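Local structure of glycosyl hydrolase 25 (Streptococcus pneumoniae, 4FF5) at residues I184-V188 with Y189-E193; K102-K105 with S106-E110; R171-L174 with A175-A179; P251-K255 with E256-R260. The protein is a family 25 glycosyl hydrolase that takes part in host-cell invasion as a virulence factor and, as in related lysozymes, probably cleaves peptidoglycan. All coordinates share one frame; numbering follows the deposited sequence.

Interaction 1. Residues I184-V188 with Y189-E193; sequences IYVGV and YFMEE. With EDO (1,2-ethanediol), chain G.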
loop_
_atom_site.group_PDB
_atom_site.type_symbol
_atom_site.label_atom_id
_atom_site.label_comp_id
_atom_site.label_asym_id
_atom_site.label_seq_id
_atom_site.Cartn_x
_atom_site.Cartn_y
_atom_site.Cartn_z
ATOM N N ILE A 184 -5.635 3.401 -5.601
ATOM C CA ILE A 184 -6.587 3.366 -4.476
ATOM C C ILE A 184 -6.794 1.926 -3.980
ATOM O O ILE A 184 -7.008 1.029 -4.758
ATOM C CB ILE A 184 -7.960 4.032 -4.828
ATOM C CG1 ILE A 184 -8.897 3.959 -3.603
ATOM C CG2 ILE A 184 -8.588 3.361 -6.067
ATOM C CD1 ILE A 184 -10.167 4.789 -3.726
ATOM N N TYR A 185 -6.670 1.734 -2.666
ATOM C CA TYR A 185 -7.086 0.522 -1.991
ATOM C C TYR A 185 -8.480 0.747 -1.375
ATOM O O TYR A 185 -8.695 1.690 -0.598
ATOM C CB TYR A 185 -6.052 0.186 -0.916
ATOM C CG TYR A 185 -6.421 -0.869 0.114
ATOM C CD1 TYR A 185 -5.923 -2.157 0.017
ATOM C CD2 TYR A 185 -7.241 -0.555 1.208
ATOM C CE1 TYR A 185 -6.206 -3.108 0.994
ATOM C CE2 TYR A 185 -7.537 -1.504 2.183
ATOM C CZ TYR A 185 -7.030 -2.766 2.071
ATOM O OH TYR A 185 -7.332 -3.695 3.057
ATOM N N VAL A 186 -9.427 -0.112 -1.743
ATOM C CA VAL A 186 -10.795 0.021 -1.219
ATOM C C VAL A 186 -11.529 -1.323 -1.320
ATOM O O VAL A 186 -11.364 -2.046 -2.305
ATOM C CB VAL A 186 -11.545 1.198 -1.926
ATOM C CG1 VAL A 186 -11.686 0.993 -3.434
ATOM C CG2 VAL A 186 -12.900 1.477 -1.272
ATOM N N GLY A 187 -12.314 -1.664 -0.302
ATOM C CA GLY A 187 -13.127 -2.896 -0.365
ATOM C C GLY A 187 -14.287 -2.698 -1.332
ATOM O O GLY A 187 -14.712 -1.556 -1.599
ATOM N N VAL A 188 -14.822 -3.801 -1.865
ATOM C CA VAL A 188 -15.876 -3.703 -2.878
ATOM C C VAL A 188 -17.162 -3.075 -2.296
ATOM O O VAL A 188 -17.771 -2.169 -2.904
ATOM C CB VAL A 188 -16.179 -5.080 -3.510
ATOM C CG1 VAL A 188 -17.411 -4.983 -4.402
ATOM C CG2 VAL A 188 -14.967 -5.566 -4.310
ATOM N N TYR A 189 -17.568 -3.558 -1.132
ATOM C CA TYR A 189 -18.791 -3.053 -0.520
ATOM C C TYR A 189 -18.694 -1.570 -0.165
ATOM O O TYR A 189 -19.637 -0.815 -0.390
ATOM C CB TYR A 189 -19.141 -3.880 0.713
ATOM C CG TYR A 189 -19.481 -5.314 0.404
ATOM C CD1 TYR A 189 -20.555 -5.635 -0.424
ATOM C CD2 TYR A 189 -18.727 -6.348 0.945
ATOM C CE1 TYR A 189 -20.862 -6.954 -0.717
ATOM C CE2 TYR A 189 -19.024 -7.672 0.660
ATOM C CZ TYR A 189 -20.098 -7.967 -0.164
ATOM O OH TYR A 189 -20.387 -9.289 -0.435
ATOM N N PHE A 190 -17.550 -1.154 0.375
ATOM C CA PHE A 190 -17.345 0.255 0.700
ATOM C C PHE A 190 -17.430 1.131 -0.557
ATOM O O PHE A 190 -18.125 2.149 -0.576
ATOM C CB PHE A 190 -15.992 0.472 1.408
ATOM C CG PHE A 190 -15.857 1.838 2.025
ATOM C CD1 PHE A 190 -16.225 2.050 3.350
ATOM C CD2 PHE A 190 -15.419 2.916 1.275
ATOM C CE1 PHE A 190 -16.133 3.311 3.923
ATOM C CE2 PHE A 190 -15.325 4.190 1.843
ATOM C CZ PHE A 190 -15.682 4.385 3.175
ATOM N N MET A 191 -16.695 0.722 -1.588
ATOM C CA MET A 191 -16.667 1.402 -2.874
ATOM C C MET A 191 -18.083 1.600 -3.413
ATOM O O MET A 191 -18.426 2.696 -3.839
ATOM C CB MET A 191 -15.832 0.578 -3.874
ATOM C CG MET A 191 -15.924 1.048 -5.321
ATOM S SD MET A 191 -14.738 0.162 -6.349
ATOM C CE MET A 191 -15.528 -1.442 -6.452
ATOM N N GLU A 192 -18.891 0.533 -3.382
ATOM C CA GLU A 192 -20.257 0.590 -3.913
ATOM C C GLU A 192 -21.181 1.416 -3.012
ATOM O O GLU A 192 -21.936 2.263 -3.509
ATOM C CB GLU A 192 -20.802 -0.821 -4.162
ATOM C CG GLU A 192 -20.002 -1.586 -5.231
ATOM C CD GLU A 192 -20.407 -3.041 -5.380
ATOM O OE1 GLU A 192 -21.108 -3.569 -4.486
ATOM O OE2 GLU A 192 -20.012 -3.672 -6.391
ATOM N N GLU A 193 -21.091 1.203 -1.697
ATOM C CA GLU A 193 -21.899 1.961 -0.732
ATOM C C GLU A 193 -21.700 3.482 -0.883
ATOM O O GLU A 193 -22.666 4.240 -0.861
ATOM C CB GLU A 193 -21.585 1.521 0.704
ATOM C CG GLU A 193 -22.230 2.354 1.806
HETATM C C1 EDO G . -22.152 -2.142 1.423
HETATM O O1 EDO G . -21.489 -1.057 2.100
HETATM C C2 EDO G . -22.646 -1.676 0.063
HETATM O O2 EDO G . -21.920 -2.415 -0.924
#
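The backbone of G187 and V188 starts the helix that runs on through M191 and E192: M191 N donates to G187 O at 3.0 Å with an N-H...O angle of 166°, and E192 N donates to V188 O, also at 3.0 Å. G187 holds the N-cap position, right before helix 188-193. V186, just before the N-cap glycine, meets F190 and M191 with one methyl, CG2. This methyl stands anti to the backbone N, while CG1 takes the place between N and the carbonyl carbon (chi1 61°). CG2 then lies 3.9 Å from F190 CD2, approaching that ring obliquely, and 4.0 Å from M191 CB; the valine crosses both side chains at about a right angle. V188 and E192, one helical turn apart, instead run side by side in the same direction, with V188 CG1 3.5 Å from E192 OE2. On the outer side, both hydroxyls of an ethanediol, probably from the crystallisation liquor, bond to Y189 O, the nearer being O2 at 2.8 Å. That O2 also sits at the edge of the Y189 ring, in its plane. F190 touches M163 and V155, and V188 reaches I206. The contact forms the strand-to-helix junction of one beta-alpha-beta unit of the TIM fold, made of strand 182-186, helix 188-193 and strand 203-207.

Interaction 2. Residues K102-K105 with S106-E110; sequences KAYK and SHITE. With EDO (1,2-ethanediol), chain C.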
loop_
_atom_site.group_PDB
_atom_site.type_symbol
_atom_site.label_atom_id
_atom_site.label_comp_id
_atom_site.label_asym_id
_atom_site.label_seq_id
_atom_site.Cartn_x
_atom_site.Cartn_y
_atom_site.Cartn_z
ATOM N N LYS A 102 5.525 5.337 12.706
ATOM C CA LYS A 102 6.772 5.248 13.505
ATOM C C LYS A 102 7.873 4.336 12.933
ATOM O O LYS A 102 9.005 4.368 13.418
ATOM C CB LYS A 102 6.457 4.894 14.967
ATOM C CG LYS A 102 5.860 6.063 15.739
ATOM C CD LYS A 102 5.568 5.690 17.183
ATOM C CE LYS A 102 5.117 6.910 17.958
ATOM N NZ LYS A 102 4.711 6.496 19.323
ATOM N N ALA A 103 7.563 3.540 11.904
ATOM C CA ALA A 103 8.540 2.599 11.352
ATOM C C ALA A 103 8.920 2.822 9.884
ATOM O O ALA A 103 9.854 2.184 9.405
ATOM C CB ALA A 103 8.075 1.152 11.552
ATOM N N TYR A 104 8.225 3.723 9.175
ATOM C CA TYR A 104 8.343 3.758 7.706
ATOM C C TYR A 104 9.777 3.951 7.174
ATOM O O TYR A 104 10.153 3.322 6.189
ATOM C CB TYR A 104 7.364 4.770 7.072
ATOM C CG TYR A 104 7.844 6.204 7.122
ATOM C CD1 TYR A 104 8.455 6.793 6.019
ATOM C CD2 TYR A 104 7.700 6.965 8.281
ATOM C CE1 TYR A 104 8.904 8.117 6.058
ATOM C CE2 TYR A 104 8.148 8.275 8.334
ATOM C CZ TYR A 104 8.746 8.848 7.235
ATOM O OH TYR A 104 9.180 10.157 7.323
ATOM N N LYS A 105 10.583 4.783 7.837
ATOM C CA LYS A 105 11.955 5.018 7.355
ATOM C C LYS A 105 12.756 3.723 7.366
ATOM O O LYS A 105 13.483 3.417 6.408
ATOM C CB LYS A 105 12.677 6.065 8.206
ATOM C CG LYS A 105 12.056 7.448 8.221
ATOM C CD LYS A 105 12.942 8.394 9.032
ATOM C CE LYS A 105 12.544 9.834 8.789
ATOM N NZ LYS A 105 13.249 10.765 9.720
ATOM N N SER A 106 12.611 2.962 8.453
ATOM C CA SER A 106 13.230 1.641 8.566
ATOM C C SER A 106 12.773 0.637 7.517
ATOM O O SER A 106 13.597 -0.020 6.854
ATOM C CB SER A 106 12.982 1.069 9.947
ATOM O OG SER A 106 13.778 1.744 10.907
ATOM N N HIS A 107 11.458 0.483 7.368
ATOM C CA HIS A 107 10.944 -0.464 6.395
ATOM C C HIS A 107 11.383 -0.101 4.998
ATOM O O HIS A 107 11.811 -0.976 4.248
ATOM C CB HIS A 107 9.422 -0.554 6.446
ATOM C CG HIS A 107 8.877 -1.195 7.698
ATOM N ND1 HIS A 107 9.537 -2.170 8.379
ATOM C CD2 HIS A 107 7.672 -0.985 8.371
ATOM C CE1 HIS A 107 8.785 -2.551 9.434
ATOM N NE2 HIS A 107 7.644 -1.822 9.423
ATOM N N ILE A 108 11.293 1.179 4.633
ATOM C CA ILE A 108 11.658 1.591 3.282
ATOM C C ILE A 108 13.158 1.417 3.029
ATOM O O ILE A 108 13.546 0.760 2.065
ATOM C CB ILE A 108 11.228 3.036 2.960
ATOM C CG1 ILE A 108 9.695 3.154 2.993
ATOM C CG2 ILE A 108 11.740 3.455 1.594
ATOM C CD1 ILE A 108 9.162 4.580 2.925
ATOM N N THR A 109 13.983 2.016 3.876
ATOM C CA THR A 109 15.448 1.936 3.669
ATOM C C THR A 109 15.995 0.511 3.710
ATOM O O THR A 109 16.840 0.155 2.872
ATOM C CB THR A 109 16.248 2.812 4.655
ATOM O OG1 THR A 109 15.977 2.387 5.984
ATOM C CG2 THR A 109 15.847 4.238 4.531
ATOM N N GLU A 110 15.551 -0.296 4.675
ATOM C CA GLU A 110 16.075 -1.659 4.798
ATOM C C GLU A 110 15.722 -2.549 3.593
ATOM O O GLU A 110 16.492 -3.425 3.180
ATOM C CB GLU A 110 15.649 -2.313 6.114
ATOM C CG GLU A 110 16.195 -1.624 7.375
ATOM C CD GLU A 110 17.614 -2.020 7.776
ATOM O OE1 GLU A 110 18.386 -2.579 6.975
ATOM O OE2 GLU A 110 17.963 -1.756 8.942
HETATM C C1 EDO C . 3.066 9.555 21.649
HETATM O O1 EDO C . 3.363 9.193 20.287
HETATM C C2 EDO C . 3.232 8.353 22.559
HETATM O O2 EDO C . 4.110 7.356 21.994
#
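Y104 and I108 meet one helical turn apart on the buried side of the helix, where I108 CD1 comes to the edge of the Y104 ring, in its plane, 3.9 Å from Y104 CD1. A first torsion of 81°, with CG between the backbone N and the carbonyl carbon, sets the tyrosine ring with this edge to the isoleucine. Beside this pair, A103 and H107 pack closely: A103 CB is 3.7 Å from H107 NE2, and A103 O lies over one face of the imidazole while accepting from H107 N. The ring is held at both nitrogens from elsewhere, ND1 by the Y68 hydroxyl and NE2 by S58 O, which fixes its rotation. The helix lies in the crossover between strands 77-84 and 118-123, neighbours that run parallel in the TIM barrel; Y104, H107 and I108 rest on V80, and I108 touches V118 and V120 as well. The exposed side has little side-chain packing and is held mainly by hydrogen bonds. K105 runs extended beyond CG, and its CG lies 3.7 Å above one face of the Y104 ring, offset toward the rim. Its carbonyl oxygen is gripped twice by one residue: T109 N bonds to K105 O at 2.9 Å and T109 OG1 at 2.7 Å, from opposite faces of the carbonyl plane. The T109 hydroxyl thereby returns to the preceding turn. Farther out, on the solvent side, extended K102 bonds through NZ to O1 of an ethanediol at 3.2 Å and weakly to O2 of the same diol, which is probably from the crystallisation liquor; this ammonium also meets N92 O and the F96 ring.

Interaction 3. Residues R171-L174 with A175-A179; sequences RAKL and ASLGA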
loop_
_atom_site.group_PDB
_atom_site.type_symbol
_atom_site.label_atom_id
_atom_site.label_comp_id
_atom_site.label_asym_id
_atom_site.label_seq_id
_atom_site.Cartn_x
_atom_site.Cartn_y
_atom_site.Cartn_z
ATOM N N ARG A 171 -6.486 12.666 -3.506
ATOM C CA ARG A 171 -5.849 12.312 -4.777
ATOM C C ARG A 171 -5.340 13.532 -5.572
ATOM O O ARG A 171 -4.184 13.562 -6.004
ATOM C CB ARG A 171 -6.823 11.505 -5.651
ATOM C CG ARG A 171 -6.155 10.820 -6.834
ATOM C CD ARG A 171 -7.103 10.680 -8.032
ATOM N NE ARG A 171 -7.594 11.992 -8.478
ATOM C CZ ARG A 171 -6.924 12.839 -9.258
ATOM N NH1 ARG A 171 -5.711 12.529 -9.697
ATOM N NH2 ARG A 171 -7.469 14.015 -9.582
ATOM N N ALA A 172 -6.231 14.499 -5.793
ATOM C CA ALA A 172 -5.899 15.734 -6.512
ATOM C C ALA A 172 -4.716 16.475 -5.884
ATOM O O ALA A 172 -3.820 16.958 -6.594
ATOM C CB ALA A 172 -7.116 16.649 -6.579
ATOM N N LYS A 173 -4.713 16.581 -4.556
ATOM C CA LYS A 173 -3.613 17.271 -3.890
ATOM C C LYS A 173 -2.291 16.536 -4.111
ATOM O O LYS A 173 -1.265 17.155 -4.436
ATOM C CB LYS A 173 -3.900 17.484 -2.402
ATOM C CG LYS A 173 -2.792 18.227 -1.655
ATOM C CD LYS A 173 -2.819 19.724 -1.996
ATOM C CE LYS A 173 -1.904 20.502 -1.062
ATOM N NZ LYS A 173 -1.996 21.959 -1.350
ATOM N N LEU A 174 -2.315 15.210 -3.971
ATOM C CA LEU A 174 -1.118 14.406 -4.164
ATOM C C LEU A 174 -0.563 14.582 -5.577
ATOM O O LEU A 174 0.643 14.747 -5.758
ATOM C CB LEU A 174 -1.454 12.938 -3.902
ATOM C CG LEU A 174 -0.350 11.929 -3.645
ATOM C CD1 LEU A 174 0.549 12.408 -2.513
ATOM C CD2 LEU A 174 -0.958 10.573 -3.317
ATOM N N ALA A 175 -1.458 14.569 -6.570
ATOM C CA ALA A 175 -1.077 14.795 -7.979
ATOM C C ALA A 175 -0.386 16.141 -8.170
ATOM O O ALA A 175 0.697 16.218 -8.763
ATOM C CB ALA A 175 -2.304 14.693 -8.886
ATOM N N SER A 176 -1.005 17.195 -7.649
ATOM C CA SER A 176 -0.484 18.553 -7.769
ATOM C C SER A 176 0.888 18.736 -7.093
ATOM O O SER A 176 1.628 19.643 -7.440
ATOM C CB SER A 176 -1.477 19.560 -7.187
ATOM O OG SER A 176 -1.379 19.585 -5.776
ATOM N N LEU A 177 1.207 17.886 -6.118
ATOM C CA LEU A 177 2.503 17.953 -5.457
ATOM C C LEU A 177 3.567 17.212 -6.253
ATOM O O LEU A 177 4.758 17.375 -5.997
ATOM C CB LEU A 177 2.441 17.408 -4.023
ATOM C CG LEU A 177 1.627 18.184 -2.990
ATOM C CD1 LEU A 177 1.415 17.285 -1.788
ATOM C CD2 LEU A 177 2.279 19.508 -2.594
ATOM N N GLY A 178 3.134 16.382 -7.199
ATOM C CA GLY A 178 4.050 15.693 -8.112
ATOM C C GLY A 178 3.959 14.176 -8.220
ATOM O O GLY A 178 4.648 13.573 -9.050
ATOM N N ALA A 179 3.151 13.549 -7.367
ATOM C CA ALA A 179 2.921 12.100 -7.468
ATOM C C ALA A 179 2.305 11.752 -8.827
ATOM O O ALA A 179 1.362 12.401 -9.259
ATOM C CB ALA A 179 2.015 11.619 -6.352
HETATM O O HOH W 1 -0.849 21.665 -4.171
#
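L174 and A179 meet at the end of the helix, with L174 CG 3.6 Å from A179 CB. The methyl of A179 is brought back to the leucine by the reversal of the chain at G178, whose positive phi (126°) belongs to a Schellman motif. Two bonds lead back into the last turn: A179 N donates to L174 O at 3.2 Å, and G178 N to A175 O at 2.9 Å. L174 O also receives weak bonds from L177 N and G178 N. On the outer side, K173 and S176 work as a polar pair. The serine hydroxyl, placed between its own backbone N and carbonyl carbon (chi1 79°), turns back and donates to K173 O at 2.8 Å, well off the line of the C=O bond with an angle of 122° at the oxygen. K173 bends at its second torsion, bringing CD alongside the serine hydroxyl. A water bridges the two side chains, accepting from K173 NZ and donating to S176 OG at 2.7 Å, so that the hydroxyl is engaged both as donor and as acceptor. R171 bends at its third torsion, and NH1 passes obliquely by A175 CB at 4.1 Å, while its NE forms a salt bridge with E168. Inward, L174 packs on Y151 and L153 of strand 151-155 and on I182 of strand 182-186; on the neighbouring helix 129-143, L174, L177 and A179 touch Y140.

Interaction 4. Residues P251-K255 with E256-R260; sequences PLKNK and EETFR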
loop_
_atom_site.group_PDB
_atom_site.type_symbol
_atom_site.label_atom_id
_atom_site.label_comp_id
_atom_site.label_asym_id
_atom_site.label_seq_id
_atom_site.Cartn_x
_atom_site.Cartn_y
_atom_site.Cartn_z
ATOM N N PRO A 251 -4.619 -12.578 -10.984
ATOM C CA PRO A 251 -4.444 -13.500 -12.112
ATOM C C PRO A 251 -5.202 -13.074 -13.371
ATOM O O PRO A 251 -5.017 -13.682 -14.428
ATOM C CB PRO A 251 -5.006 -14.826 -11.572
ATOM C CG PRO A 251 -4.789 -14.725 -10.097
ATOM C CD PRO A 251 -5.144 -13.288 -9.802
ATOM N N LEU A 252 -6.012 -12.025 -13.274
ATOM C CA LEU A 252 -6.716 -11.504 -14.449
ATOM C C LEU A 252 -5.859 -10.556 -15.281
ATOM O O LEU A 252 -6.286 -10.097 -16.342
ATOM C CB LEU A 252 -8.014 -10.813 -14.035
ATOM C CG LEU A 252 -9.035 -11.760 -13.402
ATOM C CD1 LEU A 252 -9.996 -10.990 -12.511
ATOM C CD2 LEU A 252 -9.789 -12.546 -14.478
ATOM N N LYS A 253 -4.662 -10.251 -14.789
ATOM C CA LYS A 253 -3.748 -9.333 -15.473
ATOM C C LYS A 253 -2.537 -10.127 -15.952
ATOM O O LYS A 253 -2.318 -11.245 -15.489
ATOM C CB LYS A 253 -3.304 -8.207 -14.510
ATOM C CG LYS A 253 -4.422 -7.257 -14.073
ATOM C CD LYS A 253 -4.782 -6.307 -15.204
ATOM C CE LYS A 253 -5.955 -5.426 -14.843
ATOM N NZ LYS A 253 -6.067 -4.333 -15.845
ATOM N N ASN A 254 -1.756 -9.574 -16.879
ATOM C CA ASN A 254 -0.436 -10.147 -17.164
ATOM C C ASN A 254 0.474 -9.855 -15.969
ATOM O O ASN A 254 0.714 -8.693 -15.642
ATOM C CB ASN A 254 0.176 -9.558 -18.428
ATOM C CG ASN A 254 1.604 -10.035 -18.659
ATOM O OD1 ASN A 254 2.556 -9.515 -18.081
ATOM N ND2 ASN A 254 1.758 -11.035 -19.520
ATOM N N LYS A 255 0.993 -10.898 -15.337
ATOM C CA LYS A 255 1.681 -10.723 -14.065
ATOM C C LYS A 255 2.945 -9.854 -14.150
ATOM O O LYS A 255 3.112 -8.893 -13.367
ATOM C CB LYS A 255 1.988 -12.067 -13.407
ATOM C CG LYS A 255 2.518 -11.895 -11.998
ATOM C CD LYS A 255 2.558 -13.206 -11.253
ATOM C CE LYS A 255 2.802 -12.935 -9.781
ATOM N NZ LYS A 255 3.127 -14.176 -9.048
ATOM N N GLU A 256 3.826 -10.187 -15.087
ATOM C CA GLU A 256 5.051 -9.425 -15.272
ATOM C C GLU A 256 4.802 -7.947 -15.620
ATOM O O GLU A 256 5.441 -7.068 -15.043
ATOM C CB GLU A 256 5.934 -10.084 -16.331
ATOM C CG GLU A 256 7.374 -9.599 -16.293
ATOM C CD GLU A 256 8.193 -10.169 -17.427
ATOM O OE1 GLU A 256 9.032 -9.433 -17.983
ATOM O OE2 GLU A 256 7.986 -11.352 -17.762
ATOM N N GLU A 257 3.879 -7.669 -16.542
ATOM C CA GLU A 257 3.562 -6.270 -16.922
ATOM C C GLU A 257 2.979 -5.454 -15.778
ATOM O O GLU A 257 3.302 -4.277 -15.618
ATOM C CB GLU A 257 2.598 -6.207 -18.112
ATOM C CG GLU A 257 3.272 -6.392 -19.467
ATOM C CD GLU A 257 2.267 -6.480 -20.605
ATOM O OE1 GLU A 257 1.055 -6.233 -20.358
ATOM O OE2 GLU A 257 2.690 -6.787 -21.744
ATOM N N THR A 258 2.101 -6.085 -15.004
ATOM C CA THR A 258 1.441 -5.427 -13.880
ATOM C C THR A 258 2.396 -5.194 -12.714
ATOM O O THR A 258 2.346 -4.155 -12.060
ATOM C CB THR A 258 0.180 -6.200 -13.442
ATOM O OG1 THR A 258 -0.691 -6.349 -14.578
ATOM C CG2 THR A 258 -0.589 -5.432 -12.355
ATOM N N PHE A 259 3.271 -6.154 -12.457
ATOM C CA PHE A 259 4.314 -5.942 -11.471
ATOM C C PHE A 259 5.207 -4.755 -11.866
ATOM O O PHE A 259 5.548 -3.924 -11.028
ATOM C CB PHE A 259 5.169 -7.210 -11.269
ATOM C CG PHE A 259 6.143 -7.078 -10.145
ATOM C CD1 PHE A 259 5.779 -7.429 -8.850
ATOM C CD2 PHE A 259 7.400 -6.542 -10.365
ATOM C CE1 PHE A 259 6.668 -7.258 -7.797
ATOM C CE2 PHE A 259 8.300 -6.382 -9.330
ATOM C CZ PHE A 259 7.928 -6.734 -8.041
ATOM N N ARG A 260 5.617 -4.706 -13.137
ATOM C CA ARG A 260 6.407 -3.582 -13.646
ATOM C C ARG A 260 5.682 -2.267 -13.383
ATOM O O ARG A 260 6.263 -1.325 -12.852
ATOM C CB ARG A 260 6.690 -3.715 -15.154
ATOM C CG ARG A 260 7.440 -2.505 -15.707
ATOM C CD ARG A 260 7.483 -2.484 -17.233
#
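N254 caps the helix that follows the last strand of the barrel, a local N-cap contact between the loop after strand 244-249 and the first turn of helix 255-263. The asparagine amide oxygen supplies the cap: E257 N donates to N254 OD1 at 2.7 Å, nearly straight (167°) and in the plane of the amide carbonyl. With CG anti to the backbone N (chi1 174°), OD1 is brought to E257 N. E257 crosses the asparagine side chain at about a right angle, its CB 3.3 Å from N254 OD1, with the carboxylate turned 36° from the amide plane. The backbone oxygen of N254 is held as well, twice over by one residue. T258 N meets N254 O at 3.0 Å, nearly in line with the C=O bond, whereas T258 OG1 donates to N254 O at 2.9 Å from above the carbonyl plane. The same hydroxyl lies 3.2 Å from K253 CB, and the two side chains cross at about a right angle. The two lysines flanking N254 have partners outside: K253 forms a salt bridge with D225 and K255 with D51. With the main-chain N-H of E257 answered by a side-chain oxygen, and N254 O accepting from two donors, the loop end is tied to the helix at three bonds, and the partial positive charge of the helix start probably favours the carbonyl dipole of the amide.

Overall arrangement
The four contacts lie in series along the chain and at separate places on the barrel, none touching another. Interactions 1 and 2 are on opposite sides of the chain's centre, with centres about 28 Å apart. Interactions 3 and 1 are the closest pair, with nearest atoms about 7 Å apart: the helix ended by interaction 3 leads into strand 182-186, from which interaction 1 departs. Interaction 4, about 22 Å from interaction 1 between centres, opens the helix after the final strand. In TIM-barrel enzymes the catalytic pocket lies at the carboxyl ends of the parallel strands, so interaction 1 is probably at that end and interaction 3 at the other.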